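Local atomic coordinates of transferrin (Manduca sexta, PDB entry 6WB6), a protein that transports ferric iron in an insect, binding a single Fe(3+) ion per molecule together with a carbonate anion. Residues L355-S359 and E387-C393; S585-V589 and N629-N633; L394-Q398 and A415-L421; P423-Y429 and A636-T642. All coordinates share one frame; numbering follows the deposited sequence.

Interaction 1: L355-S359 and E387-C393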
loop_
_atom_site.group_PDB
_atom_site.type_symbol
_atom_site.label_atom_id
_atom_site.label_comp_id
_atom_site.label_asym_id
_atom_site.label_seq_id
_atom_site.Cartn_x
_atom_site.Cartn_y
_atom_site.Cartn_z
ATOM N N LEU A 355 16.051 -2.759 -1.654
ATOM C CA LEU A 355 15.661 -2.232 -2.952
ATOM C C LEU A 355 16.839 -1.470 -3.530
ATOM O O LEU A 355 17.434 -0.637 -2.842
ATOM C CB LEU A 355 14.462 -1.297 -2.846
ATOM C CG LEU A 355 14.166 -0.517 -4.136
ATOM C CD1 LEU A 355 13.789 -1.428 -5.270
ATOM C CD2 LEU A 355 13.093 0.554 -3.901
ATOM N N CYS A 356 17.163 -1.742 -4.782
ATOM C CA CYS A 356 18.253 -1.040 -5.438
ATOM C C CYS A 356 17.688 0.197 -6.122
ATOM O O CYS A 356 16.681 0.115 -6.833
ATOM C CB CYS A 356 18.959 -1.934 -6.448
ATOM S SG CYS A 356 20.499 -1.141 -7.054
ATOM N N VAL A 357 18.303 1.348 -5.852
ATOM C CA VAL A 357 17.914 2.622 -6.432
ATOM C C VAL A 357 19.091 3.172 -7.230
ATOM O O VAL A 357 20.248 2.822 -6.995
ATOM C CB VAL A 357 17.486 3.624 -5.348
ATOM C CG1 VAL A 357 16.356 3.047 -4.509
ATOM C CG2 VAL A 357 18.662 3.953 -4.465
ATOM N N THR A 358 18.784 4.065 -8.170
ATOM C CA THR A 358 19.780 4.557 -9.114
ATOM C C THR A 358 20.081 6.042 -8.975
ATOM O O THR A 358 20.695 6.606 -9.882
ATOM C CB THR A 358 19.341 4.302 -10.554
ATOM O OG1 THR A 358 18.068 4.911 -10.780
ATOM C CG2 THR A 358 19.240 2.815 -10.844
ATOM N N SER A 359 19.689 6.691 -7.883
ATOM C CA SER A 359 20.025 8.097 -7.724
ATOM C C SER A 359 19.958 8.464 -6.254
ATOM O O SER A 359 19.345 7.755 -5.446
ATOM C CB SER A 359 19.094 8.986 -8.544
ATOM O OG SER A 359 17.817 9.067 -7.957
ATOM N N GLU A 387 23.122 2.070 -6.712
ATOM C CA GLU A 387 24.079 1.917 -7.791
ATOM C C GLU A 387 23.849 3.074 -8.745
ATOM O O GLU A 387 22.893 3.837 -8.598
ATOM C CB GLU A 387 23.919 0.564 -8.497
ATOM C CG GLU A 387 24.099 -0.622 -7.558
ATOM C CD GLU A 387 25.549 -0.819 -7.155
ATOM O OE1 GLU A 387 26.447 -0.448 -7.938
ATOM O OE2 GLU A 387 25.778 -1.312 -6.039
ATOM N N ASN A 388 24.716 3.213 -9.739
ATOM C CA ASN A 388 24.689 4.416 -10.558
ATOM C C ASN A 388 23.959 4.212 -11.876
ATOM O O ASN A 388 23.901 5.140 -12.687
ATOM C CB ASN A 388 26.114 4.931 -10.777
ATOM C CG ASN A 388 26.606 5.808 -9.615
ATOM O OD1 ASN A 388 25.962 5.902 -8.562
ATOM N ND2 ASN A 388 27.751 6.453 -9.807
ATOM N N SER A 389 23.353 3.047 -12.083
ATOM C CA SER A 389 22.508 2.848 -13.248
ATOM C C SER A 389 21.527 1.712 -12.997
ATOM O O SER A 389 21.642 0.947 -12.036
ATOM C CB SER A 389 23.338 2.514 -14.480
ATOM O OG SER A 389 23.838 1.206 -14.355
ATOM N N GLU A 390 20.585 1.584 -13.924
ATOM C CA GLU A 390 19.671 0.455 -13.897
ATOM C C GLU A 390 20.426 -0.853 -14.114
ATOM O O GLU A 390 20.224 -1.827 -13.386
ATOM C CB GLU A 390 18.587 0.667 -14.955
ATOM C CG GLU A 390 17.664 -0.509 -15.204
ATOM C CD GLU A 390 16.643 -0.212 -16.274
ATOM O OE1 GLU A 390 15.723 0.594 -16.016
ATOM O OE2 GLU A 390 16.783 -0.752 -17.391
ATOM N N ASP A 391 21.322 -0.887 -15.111
ATOM C CA ASP A 391 22.086 -2.110 -15.362
ATOM C C ASP A 391 22.911 -2.493 -14.140
ATOM O O ASP A 391 23.058 -3.682 -13.828
ATOM C CB ASP A 391 22.978 -1.946 -16.595
ATOM C CG ASP A 391 23.856 -3.146 -16.830
ATOM O OD1 ASP A 391 23.381 -4.141 -17.448
ATOM O OD2 ASP A 391 25.021 -3.112 -16.372
ATOM N N ALA A 392 23.441 -1.506 -13.420
ATOM C CA ALA A 392 24.201 -1.835 -12.218
ATOM C C ALA A 392 23.295 -2.284 -11.082
ATOM O O ALA A 392 23.727 -3.063 -10.227
ATOM C CB ALA A 392 25.042 -0.652 -11.754
ATOM N N CYS A 393 22.054 -1.785 -11.029
ATOM C CA CYS A 393 21.114 -2.314 -10.046
ATOM C C CYS A 393 20.749 -3.750 -10.383
ATOM O O CYS A 393 20.607 -4.588 -9.485
ATOM C CB CYS A 393 19.846 -1.448 -9.982
ATOM S SG CYS A 393 19.914 -0.158 -8.757
#

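Interaction 2: S585-V589 and N629-N633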
loop_
_atom_site.group_PDB
_atom_site.type_symbol
_atom_site.label_atom_id
_atom_site.label_comp_id
_atom_site.label_asym_id
_atom_site.label_seq_id
_atom_site.Cartn_x
_atom_site.Cartn_y
_atom_site.Cartn_z
ATOM N N SER A 585 4.833 -2.716 -17.773
ATOM C CA SER A 585 4.891 -1.508 -16.965
ATOM C C SER A 585 6.137 -1.585 -16.109
ATOM O O SER A 585 6.717 -2.658 -15.948
ATOM C CB SER A 585 3.668 -1.369 -16.052
ATOM O OG SER A 585 3.791 -2.192 -14.906
ATOM N N ARG A 586 6.550 -0.448 -15.553
ATOM C CA ARG A 586 7.684 -0.484 -14.647
ATOM C C ARG A 586 7.539 -1.695 -13.735
ATOM O O ARG A 586 6.498 -1.883 -13.101
ATOM C CB ARG A 586 7.772 0.784 -13.811
ATOM C CG ARG A 586 8.784 0.697 -12.717
ATOM C CD ARG A 586 9.101 2.071 -12.130
ATOM N NE ARG A 586 9.753 2.928 -13.108
ATOM C CZ ARG A 586 10.055 4.212 -12.909
ATOM N NH1 ARG A 586 9.784 4.816 -11.757
ATOM N NH2 ARG A 586 10.639 4.897 -13.867
ATOM N N THR A 587 8.591 -2.509 -13.686
ATOM C CA THR A 587 8.587 -3.828 -13.060
ATOM C C THR A 587 9.783 -3.970 -12.138
ATOM O O THR A 587 10.899 -3.585 -12.505
ATOM C CB THR A 587 8.686 -4.921 -14.090
ATOM O OG1 THR A 587 7.559 -4.868 -14.962
ATOM C CG2 THR A 587 8.743 -6.241 -13.416
ATOM N N TRP A 588 9.562 -4.556 -10.965
ATOM C CA TRP A 588 10.639 -4.866 -10.039
ATOM C C TRP A 588 11.013 -6.328 -10.186
ATOM O O TRP A 588 10.136 -7.206 -10.221
ATOM C CB TRP A 588 10.253 -4.521 -8.595
ATOM C CG TRP A 588 10.204 -3.032 -8.426
ATOM C CD1 TRP A 588 11.138 -2.248 -7.839
ATOM C CD2 TRP A 588 9.145 -2.143 -8.865
ATOM N NE1 TRP A 588 10.746 -0.926 -7.881
ATOM C CE2 TRP A 588 9.533 -0.836 -8.518
ATOM C CE3 TRP A 588 7.915 -2.329 -9.512
ATOM C CZ2 TRP A 588 8.744 0.283 -8.807
ATOM C CZ3 TRP A 588 7.121 -1.207 -9.786
ATOM C CH2 TRP A 588 7.548 0.074 -9.447
ATOM N N VAL A 589 12.308 -6.586 -10.329
ATOM C CA VAL A 589 12.782 -7.930 -10.616
ATOM C C VAL A 589 13.693 -8.363 -9.486
ATOM O O VAL A 589 14.304 -7.540 -8.794
ATOM C CB VAL A 589 13.505 -8.032 -11.972
ATOM C CG1 VAL A 589 12.601 -7.592 -13.077
ATOM C CG2 VAL A 589 14.781 -7.230 -11.963
ATOM N N ASN A 629 8.498 10.667 -10.632
ATOM C CA ASN A 629 8.746 9.308 -11.068
ATOM C C ASN A 629 9.928 8.712 -10.339
ATOM O O ASN A 629 10.604 7.832 -10.868
ATOM C CB ASN A 629 8.981 9.264 -12.574
ATOM C CG ASN A 629 7.842 9.856 -13.323
ATOM O OD1 ASN A 629 6.680 9.737 -12.902
ATOM N ND2 ASN A 629 8.150 10.533 -14.419
ATOM N N VAL A 630 10.168 9.195 -9.126
ATOM C CA VAL A 630 11.220 8.645 -8.291
ATOM C C VAL A 630 10.739 7.308 -7.734
ATOM O O VAL A 630 9.729 7.254 -7.023
ATOM C CB VAL A 630 11.591 9.615 -7.167
ATOM C CG1 VAL A 630 12.815 9.113 -6.461
ATOM C CG2 VAL A 630 11.830 11.023 -7.728
ATOM N N ILE A 631 11.471 6.233 -8.047
ATOM C CA ILE A 631 11.145 4.853 -7.653
ATOM C C ILE A 631 9.881 4.379 -8.353
ATOM O O ILE A 631 9.890 3.348 -9.027
ATOM C CB ILE A 631 10.990 4.683 -6.130
ATOM C CG1 ILE A 631 12.308 5.027 -5.437
ATOM C CG2 ILE A 631 10.620 3.229 -5.811
ATOM C CD1 ILE A 631 12.335 4.861 -3.964
ATOM N N PHE A 632 8.783 5.101 -8.176
ATOM C CA PHE A 632 7.536 4.792 -8.859
ATOM C C PHE A 632 7.208 5.926 -9.808
ATOM O O PHE A 632 7.561 7.082 -9.562
ATOM C CB PHE A 632 6.365 4.576 -7.862
ATOM C CG PHE A 632 6.687 3.586 -6.734
ATOM C CD1 PHE A 632 6.673 2.225 -6.963
ATOM C CD2 PHE A 632 7.009 4.040 -5.476
ATOM C CE1 PHE A 632 6.997 1.327 -5.970
ATOM C CE2 PHE A 632 7.320 3.156 -4.461
ATOM C CZ PHE A 632 7.309 1.784 -4.706
ATOM N N ASN A 633 6.508 5.605 -10.887
ATOM C CA ASN A 633 5.993 6.675 -11.721
ATOM C C ASN A 633 4.829 7.350 -11.020
ATOM O O ASN A 633 4.007 6.687 -10.382
ATOM C CB ASN A 633 5.558 6.144 -13.071
ATOM C CG ASN A 633 6.733 5.731 -13.904
ATOM O OD1 ASN A 633 7.557 6.567 -14.243
ATOM N ND2 ASN A 633 6.847 4.434 -14.197
HETATM O O HOH W 1 11.927 7.037 -13.148
#

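Interaction 3: L394-Q398 and A415-L421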
loop_
_atom_site.group_PDB
_atom_site.type_symbol
_atom_site.label_atom_id
_atom_site.label_comp_id
_atom_site.label_asym_id
_atom_site.label_seq_id
_atom_site.Cartn_x
_atom_site.Cartn_y
_atom_site.Cartn_z
ATOM N N LEU A 394 20.552 -4.038 -11.671
ATOM C CA LEU A 394 20.220 -5.395 -12.076
ATOM C C LEU A 394 21.361 -6.346 -11.764
ATOM O O LEU A 394 21.146 -7.428 -11.217
ATOM C CB LEU A 394 19.882 -5.433 -13.561
ATOM C CG LEU A 394 18.636 -4.644 -13.925
ATOM C CD1 LEU A 394 18.570 -4.566 -15.427
ATOM C CD2 LEU A 394 17.372 -5.293 -13.323
ATOM N N LYS A 395 22.582 -5.987 -12.146
ATOM C CA LYS A 395 23.720 -6.804 -11.745
ATOM C C LYS A 395 23.722 -7.012 -10.245
ATOM O O LYS A 395 24.060 -8.095 -9.761
ATOM C CB LYS A 395 25.029 -6.149 -12.177
ATOM C CG LYS A 395 26.291 -6.842 -11.675
ATOM C CD LYS A 395 26.387 -8.321 -12.129
ATOM C CE LYS A 395 27.850 -8.823 -12.087
ATOM N NZ LYS A 395 27.987 -10.336 -12.125
ATOM N N SER A 396 23.397 -5.968 -9.488
ATOM C CA SER A 396 23.490 -6.094 -8.045
ATOM C C SER A 396 22.464 -7.082 -7.525
ATOM O O SER A 396 22.753 -7.852 -6.600
ATOM C CB SER A 396 23.313 -4.729 -7.379
ATOM O OG SER A 396 23.240 -4.832 -5.964
ATOM N N VAL A 397 21.253 -7.081 -8.090
ATOM C CA VAL A 397 20.275 -8.092 -7.685
ATOM C C VAL A 397 20.830 -9.490 -7.976
ATOM O O VAL A 397 20.790 -10.387 -7.129
ATOM C CB VAL A 397 18.919 -7.844 -8.370
ATOM C CG1 VAL A 397 17.859 -8.905 -7.953
ATOM C CG2 VAL A 397 18.372 -6.442 -7.999
ATOM N N GLN A 398 21.405 -9.684 -9.157
ATOM C CA GLN A 398 22.016 -10.977 -9.463
ATOM C C GLN A 398 23.064 -11.375 -8.429
ATOM O O GLN A 398 23.053 -12.505 -7.926
ATOM C CB GLN A 398 22.655 -10.938 -10.835
ATOM C CG GLN A 398 23.204 -12.258 -11.247
ATOM C CD GLN A 398 23.949 -12.168 -12.523
ATOM O OE1 GLN A 398 23.571 -12.795 -13.516
ATOM N NE2 GLN A 398 25.029 -11.381 -12.524
ATOM N N ALA A 415 16.536 -8.062 -19.097
ATOM C CA ALA A 415 17.142 -8.195 -17.779
ATOM C C ALA A 415 17.086 -9.626 -17.272
ATOM O O ALA A 415 17.955 -10.039 -16.496
ATOM C CB ALA A 415 16.449 -7.261 -16.796
ATOM N N ALA A 416 16.079 -10.399 -17.687
ATOM C CA ALA A 416 16.021 -11.801 -17.288
ATOM C C ALA A 416 16.990 -12.666 -18.089
ATOM O O ALA A 416 17.614 -13.576 -17.532
ATOM C CB ALA A 416 14.589 -12.341 -17.432
ATOM N N LYS A 417 17.113 -12.432 -19.396
ATOM C CA LYS A 417 18.096 -13.188 -20.163
ATOM C C LYS A 417 19.489 -12.937 -19.616
ATOM O O LYS A 417 20.314 -13.848 -19.544
ATOM C CB LYS A 417 18.043 -12.804 -21.646
ATOM C CG LYS A 417 17.700 -13.940 -22.593
ATOM N N LYS A 418 19.755 -11.707 -19.191
ATOM C CA LYS A 418 21.121 -11.278 -18.945
ATOM C C LYS A 418 21.551 -11.555 -17.517
ATOM O O LYS A 418 22.704 -11.945 -17.289
ATOM C CB LYS A 418 21.256 -9.779 -19.263
ATOM C CG LYS A 418 22.477 -9.086 -18.644
ATOM C CD LYS A 418 23.612 -9.030 -19.598
ATOM C CE LYS A 418 23.430 -7.874 -20.551
ATOM N NZ LYS A 418 24.109 -6.673 -20.006
ATOM N N TYR A 419 20.653 -11.340 -16.569
ATOM C CA TYR A 419 20.968 -11.469 -15.134
ATOM C C TYR A 419 20.195 -12.561 -14.439
ATOM O O TYR A 419 20.273 -12.599 -13.265
ATOM C CB TYR A 419 20.615 -10.178 -14.433
ATOM C CG TYR A 419 21.507 -9.075 -14.867
ATOM C CD1 TYR A 419 22.857 -9.170 -14.621
ATOM C CD2 TYR A 419 21.010 -8.017 -15.586
ATOM C CE1 TYR A 419 23.708 -8.185 -15.022
ATOM C CE2 TYR A 419 21.836 -6.977 -15.933
ATOM C CZ TYR A 419 23.185 -7.136 -15.731
ATOM O OH TYR A 419 24.033 -6.213 -16.129
ATOM N N ASN A 420 19.506 -13.395 -15.190
ATOM C CA ASN A 420 18.686 -14.465 -14.627
ATOM C C ASN A 420 17.804 -13.952 -13.488
ATOM O O ASN A 420 17.658 -14.593 -12.440
ATOM C CB ASN A 420 19.556 -15.624 -14.159
ATOM C CG ASN A 420 18.778 -16.888 -14.014
ATOM O OD1 ASN A 420 17.676 -17.019 -14.566
ATOM N ND2 ASN A 420 19.339 -17.845 -13.267
ATOM N N LEU A 421 17.213 -12.784 -13.699
ATOM C CA LEU A 421 16.225 -12.229 -12.790
ATOM C C LEU A 421 14.835 -12.497 -13.333
ATOM O O LEU A 421 14.658 -12.887 -14.486
ATOM C CB LEU A 421 16.450 -10.727 -12.609
ATOM C CG LEU A 421 17.874 -10.356 -12.203
ATOM C CD1 LEU A 421 18.050 -8.841 -12.277
ATOM C CD2 LEU A 421 18.132 -10.873 -10.812
#

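Interaction 4: P423-Y429 and A636-T642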
loop_
_atom_site.group_PDB
_atom_site.type_symbol
_atom_site.label_atom_id
_atom_site.label_comp_id
_atom_site.label_asym_id
_atom_site.label_seq_id
_atom_site.Cartn_x
_atom_site.Cartn_y
_atom_site.Cartn_z
ATOM N N PRO A 423 10.448 -11.072 -12.853
ATOM C CA PRO A 423 9.598 -10.014 -12.285
ATOM C C PRO A 423 8.844 -10.508 -11.073
ATOM O O PRO A 423 8.404 -11.655 -11.031
ATOM C CB PRO A 423 8.646 -9.658 -13.427
ATOM C CG PRO A 423 8.639 -10.823 -14.322
ATOM C CD PRO A 423 9.948 -11.566 -14.141
ATOM N N VAL A 424 8.703 -9.633 -10.078
ATOM C CA VAL A 424 7.981 -9.946 -8.849
ATOM C C VAL A 424 6.676 -9.176 -8.762
ATOM O O VAL A 424 5.641 -9.735 -8.382
ATOM C CB VAL A 424 8.861 -9.676 -7.608
ATOM C CG1 VAL A 424 8.038 -9.837 -6.296
ATOM C CG2 VAL A 424 10.058 -10.590 -7.594
ATOM N N PHE A 425 6.715 -7.883 -9.071
ATOM C CA PHE A 425 5.508 -7.061 -9.101
ATOM C C PHE A 425 5.778 -5.887 -10.025
ATOM O O PHE A 425 6.936 -5.559 -10.322
ATOM C CB PHE A 425 5.108 -6.584 -7.712
ATOM C CG PHE A 425 6.142 -5.720 -7.047
ATOM C CD1 PHE A 425 7.135 -6.283 -6.266
ATOM C CD2 PHE A 425 6.133 -4.346 -7.223
ATOM C CE1 PHE A 425 8.099 -5.494 -5.667
ATOM C CE2 PHE A 425 7.094 -3.561 -6.625
ATOM C CZ PHE A 425 8.074 -4.132 -5.845
ATOM N N HIS A 426 4.693 -5.288 -10.495
ATOM C CA HIS A 426 4.729 -4.244 -11.504
ATOM C C HIS A 426 3.727 -3.159 -11.129
ATOM O O HIS A 426 2.861 -3.352 -10.261
ATOM C CB HIS A 426 4.404 -4.815 -12.880
ATOM C CG HIS A 426 3.056 -5.448 -12.938
ATOM N ND1 HIS A 426 2.866 -6.810 -12.852
ATOM C CD2 HIS A 426 1.820 -4.900 -13.033
ATOM C CE1 HIS A 426 1.574 -7.074 -12.931
ATOM N NE2 HIS A 426 0.919 -5.930 -13.035
ATOM N N GLU A 427 3.860 -2.012 -11.809
ATOM C CA GLU A 427 2.944 -0.895 -11.653
ATOM C C GLU A 427 1.640 -1.153 -12.381
ATOM O O GLU A 427 1.601 -1.797 -13.433
ATOM C CB GLU A 427 3.569 0.403 -12.176
ATOM C CG GLU A 427 4.608 0.951 -11.246
ATOM C CD GLU A 427 5.177 2.298 -11.657
ATOM O OE1 GLU A 427 4.956 2.750 -12.801
ATOM O OE2 GLU A 427 5.884 2.872 -10.828
ATOM N N VAL A 428 0.557 -0.685 -11.782
ATOM C CA VAL A 428 -0.718 -0.631 -12.470
ATOM C C VAL A 428 -1.179 0.820 -12.506
ATOM O O VAL A 428 -0.779 1.651 -11.688
ATOM C CB VAL A 428 -1.784 -1.537 -11.819
ATOM C CG1 VAL A 428 -1.411 -2.981 -12.020
ATOM C CG2 VAL A 428 -1.977 -1.203 -10.356
ATOM N N TYR A 429 -2.051 1.109 -13.463
ATOM C CA TYR A 429 -2.391 2.483 -13.789
ATOM C C TYR A 429 -3.898 2.633 -13.954
ATOM O O TYR A 429 -4.652 1.660 -13.963
ATOM C CB TYR A 429 -1.665 2.920 -15.052
ATOM C CG TYR A 429 -0.196 2.648 -15.015
ATOM C CD1 TYR A 429 0.645 3.412 -14.230
ATOM C CD2 TYR A 429 0.356 1.626 -15.766
ATOM C CE1 TYR A 429 2.000 3.181 -14.199
ATOM C CE2 TYR A 429 1.729 1.386 -15.738
ATOM C CZ TYR A 429 2.535 2.170 -14.953
ATOM O OH TYR A 429 3.886 1.966 -14.881
ATOM N N ALA A 636 1.491 5.804 -11.340
ATOM C CA ALA A 636 1.141 4.522 -10.751
ATOM C C ALA A 636 -0.030 4.694 -9.796
ATOM O O ALA A 636 -0.066 5.622 -8.988
ATOM C CB ALA A 636 2.339 3.917 -10.013
ATOM N N LYS A 637 -0.987 3.791 -9.902
ATOM C CA LYS A 637 -2.138 3.743 -9.028
ATOM C C LYS A 637 -2.118 2.527 -8.126
ATOM O O LYS A 637 -3.083 2.294 -7.386
ATOM C CB LYS A 637 -3.412 3.729 -9.860
ATOM C CG LYS A 637 -3.420 4.756 -10.991
ATOM C CD LYS A 637 -3.041 6.142 -10.520
ATOM C CE LYS A 637 -3.997 6.691 -9.509
ATOM N NZ LYS A 637 -3.914 8.190 -9.608
ATOM N N GLY A 638 -1.072 1.721 -8.211
ATOM C CA GLY A 638 -0.958 0.563 -7.357
ATOM C C GLY A 638 0.157 -0.339 -7.819
ATOM O O GLY A 638 0.854 -0.075 -8.806
ATOM N N LEU A 639 0.297 -1.428 -7.092
ATOM C CA LEU A 639 1.273 -2.455 -7.401
ATOM C C LEU A 639 0.554 -3.785 -7.421
ATOM O O LEU A 639 -0.346 -4.008 -6.606
ATOM C CB LEU A 639 2.384 -2.463 -6.373
ATOM C CG LEU A 639 3.152 -1.148 -6.275
ATOM C CD1 LEU A 639 4.104 -1.246 -5.110
ATOM C CD2 LEU A 639 3.898 -0.832 -7.597
ATOM N N ALA A 640 0.910 -4.638 -8.392
ATOM C CA ALA A 640 0.444 -6.018 -8.452
ATOM C C ALA A 640 1.603 -6.950 -8.762
ATOM O O ALA A 640 2.514 -6.595 -9.515
ATOM C CB ALA A 640 -0.624 -6.203 -9.525
ATOM N N THR A 641 1.550 -8.154 -8.182
ATOM C CA THR A 641 2.498 -9.199 -8.526
ATOM C C THR A 641 2.365 -9.563 -9.992
ATOM O O THR A 641 1.270 -9.563 -10.552
ATOM C CB THR A 641 2.263 -10.436 -7.661
ATOM O OG1 THR A 641 0.883 -10.819 -7.741
ATOM C CG2 THR A 641 2.612 -10.135 -6.217
ATOM N N THR A 642 3.500 -9.868 -10.613
ATOM C CA THR A 642 3.559 -10.193 -12.027
ATOM C C THR A 642 3.217 -11.668 -12.215
ATOM O O THR A 642 3.881 -12.532 -11.634
ATOM C CB THR A 642 4.960 -9.884 -12.572
ATOM O OG1 THR A 642 5.350 -8.566 -12.172
ATOM C CG2 THR A 642 4.966 -9.968 -14.080
#

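Interaction 1: L355-S359 and E387-C393
Where the strand ending at Val357 passes the turn that leads from Glu387 into the helix starting at Glu390, the backbones are joined by one hydrogen bond, Glu387 N to Val357 O (3.0 Å). One residue on, Thr358 CA approaches Glu387 O at 3.2 Å in a CA-H...O contact, just past the end of the strand. Beside this short polar meeting stands the covalent one: Cys356 SG and Cys393 SG form a left-handed disulfide with a chi3 of -79°. On the strand side the sulfur lies anti to the backbone N (chi1 -170°), which carries it across to the first turn of the helix. Glu387 flanks the bridge, its CG 3.7 Å from Cys356 SG, before a bend at chi2 leads the carboxylate away. The methyl of Thr358 closes the other end, with CG2 3.3 Å from Ser389 O and 3.7 Å from Cys393 SG. Ser389 is the N-cap of this helix: its OG accepts from Ala392 N at 2.9 Å. Ser359 similarly begins the helix 360-375, through Ala362 N, and Glu390 holds a salt bridge to Arg411. The setting is a parallel beta-alpha-beta crossover, 352-357, 360-375 and 381-386, followed by the helix 390-399. The covalent bridge therefore ties the first strand of the crossover to the helix after the second, beside a single backbone hydrogen bond and contacts made mostly by carbon and sulfur; in a secreted protein such a link probably adds stability.

Interaction 2: S585-V589 and N629-N633
Arg586 reaches the loop at Asn629-Asn633 by an extended start, with CG opposite the backbone N (chi1 171°), and then a bend at chi3 (-66°) that lays its guanidinium against the loop's carbonyls. Through NH1 it makes a nearly straight hydrogen bond to Asn629 O at 3.2 Å; the acceptor lies in the guanidinium plane, whereas the donor sits well above the plane of the carbonyl. The same nitrogen has a weak, bent bond to Ile631 O at 3.1 Å. A water extends the grip, accepting from Arg586 NH2 and donating to Asn629 O, which is thus held both directly and through solvent. Asn633 comes over one guanidinium face with its amide tilted, ND2 3.4 Å above the centre; since ND2 and the guanidinium nitrogens are all donors, this is packing and not a hydrogen bond. NE turns elsewhere, to a salt bridge with Asp408. The loop itself makes a classic gamma-turn about Ile631, closed by a weak Phe632 N to Val630 O bond. It leads on to the edge strand 638-641 of a four-stranded antiparallel sheet in which 587-590 is an inner strand, so the arginine, at the entry to that inner strand, joins it to the loop feeding the sheet's border. Two residues after Arg586, within the strand, Trp588 meets Ile631 O at its ring edge, CZ2 to O 3.3 Å, and packs on Phe632, CZ2 to CD1 3.4 Å. The two rings are oblique, their planes 48° apart and the centroids of the Trp588 six-membered ring and the Phe632 ring 5.2 Å apart. Ile631 CG2 rests on a face of Phe632, while Trp588 also stacks with Phe425.

Interaction 3: L394-Q398 and A415-L421
Tyr419 is the broad bump of this contact, its ring laid flat against the backbone where Leu394 passes into Lys395. The peptide nitrogen Lys395 N stands 3.7 Å above the ring centre, and on the same side Leu394 CB presses on Tyr419 CE2 at 3.4 Å. Lys418 CG, from the ring's own helix, lies 3.4 Å above the opposite face, so the ring lies between the partner backbone and the aliphatic part of its neighbour Lys418. At the edge stands the amide of Gln398, its plane 78° from that of the ring. The second bump is Leu421. With CG beside its backbone N (chi1 -53°), it turns its fork into the hollow between Leu394 and Val397, about one turn apart on the neighbouring helix: CD1 rests 3.8 Å from Leu394 CD2, while CD2 meets Val397 CG1 at 3.5 Å, a tight carbon pair. Asn420, with positive phi, breaks the helix just before Leu421 folds back. Leu394 in turn is the bump from the other side, and its CD1 lies 3.7 Å from Ala415 CB, where the small side chain lets the leucine fork come close. The short helical axes approach to 10.3 Å and cross at -52°, an angle that fits ridges-into-grooves packing of i±4 rows such as Leu394-Gln398 and Ala415-Tyr419. Val589 of strand 587-590 packs against both Leu394 and Leu421. Chemically the contact is mostly carbon upon carbon, and the ring of Tyr419 is held at its far end by the hydrogen bond of OH to Asp391, at the start of the partner helix.

Interaction 4: P423-Y429 and A636-T642
His426 N donates to Ala640 O at 2.7 Å, and the imidazole of the same residue lays a face against that oxygen, which stands 3.4 Å above the plane of the His426 ring, nearer its edge than its centre. The return bond, Ala640 N to His426 O, completes an antiparallel hydrogen-bonded pair. His426 holds CG between its backbone N and carbonyl carbon (chi1 60°), which swings ND1 to Thr642 OG1 at 3.1 Å; either atom could donate. Thr642 N also bonds to Val424 O. These strands, 422-428 and 638-641, make the border of a four-stranded antiparallel sheet in which 638-641 is outermost. At the far end a classic beta bulge puts Lys637 and Gly638 opposite Val428: its O accepts from Lys637 N at 2.8 Å and only weakly from Gly638 N, while its own N donates to Gly638 O. On the face that carries Leu639, Phe425 CE2 touches Leu639 CD1 at 4.1 Å, and the carboxylate of Glu427 rests on Ala636, CD to CB 3.7 Å. Tyr429 OH approaches Glu427 OE1 at a distance too short to be relied on, and Asn633 N donates to Glu427 OE2. Thr641 OG1 is hydrogen-bonded to Asp171, in the first transferrin-like repeat, so the edge strand also touches that other half of the molecule.

Overall arrangement
All four contacts lie in the second transferrin-like repeat, while the ferric ion is bound in the first. Interaction 1 and interaction 3 come first along the chain and share the helix 390-399, their centres about 12 Å apart; Asp391 of one reaches Tyr419 of the other. Strand 422-428 follows directly on the helix of interaction 3 and opens interaction 4, which closes only after both segments of interaction 2 have passed. Interactions 2 and 4 have centres about 8 Å apart, and both reach one antiparallel sheet, through the neighbouring strands 587-590 and 422-428. Leu355 packing on Trp588, and Val589 on Leu394 and Leu421, join the helical side to that sheet, so crossover, helices and late-returning strand form one continuous packed unit.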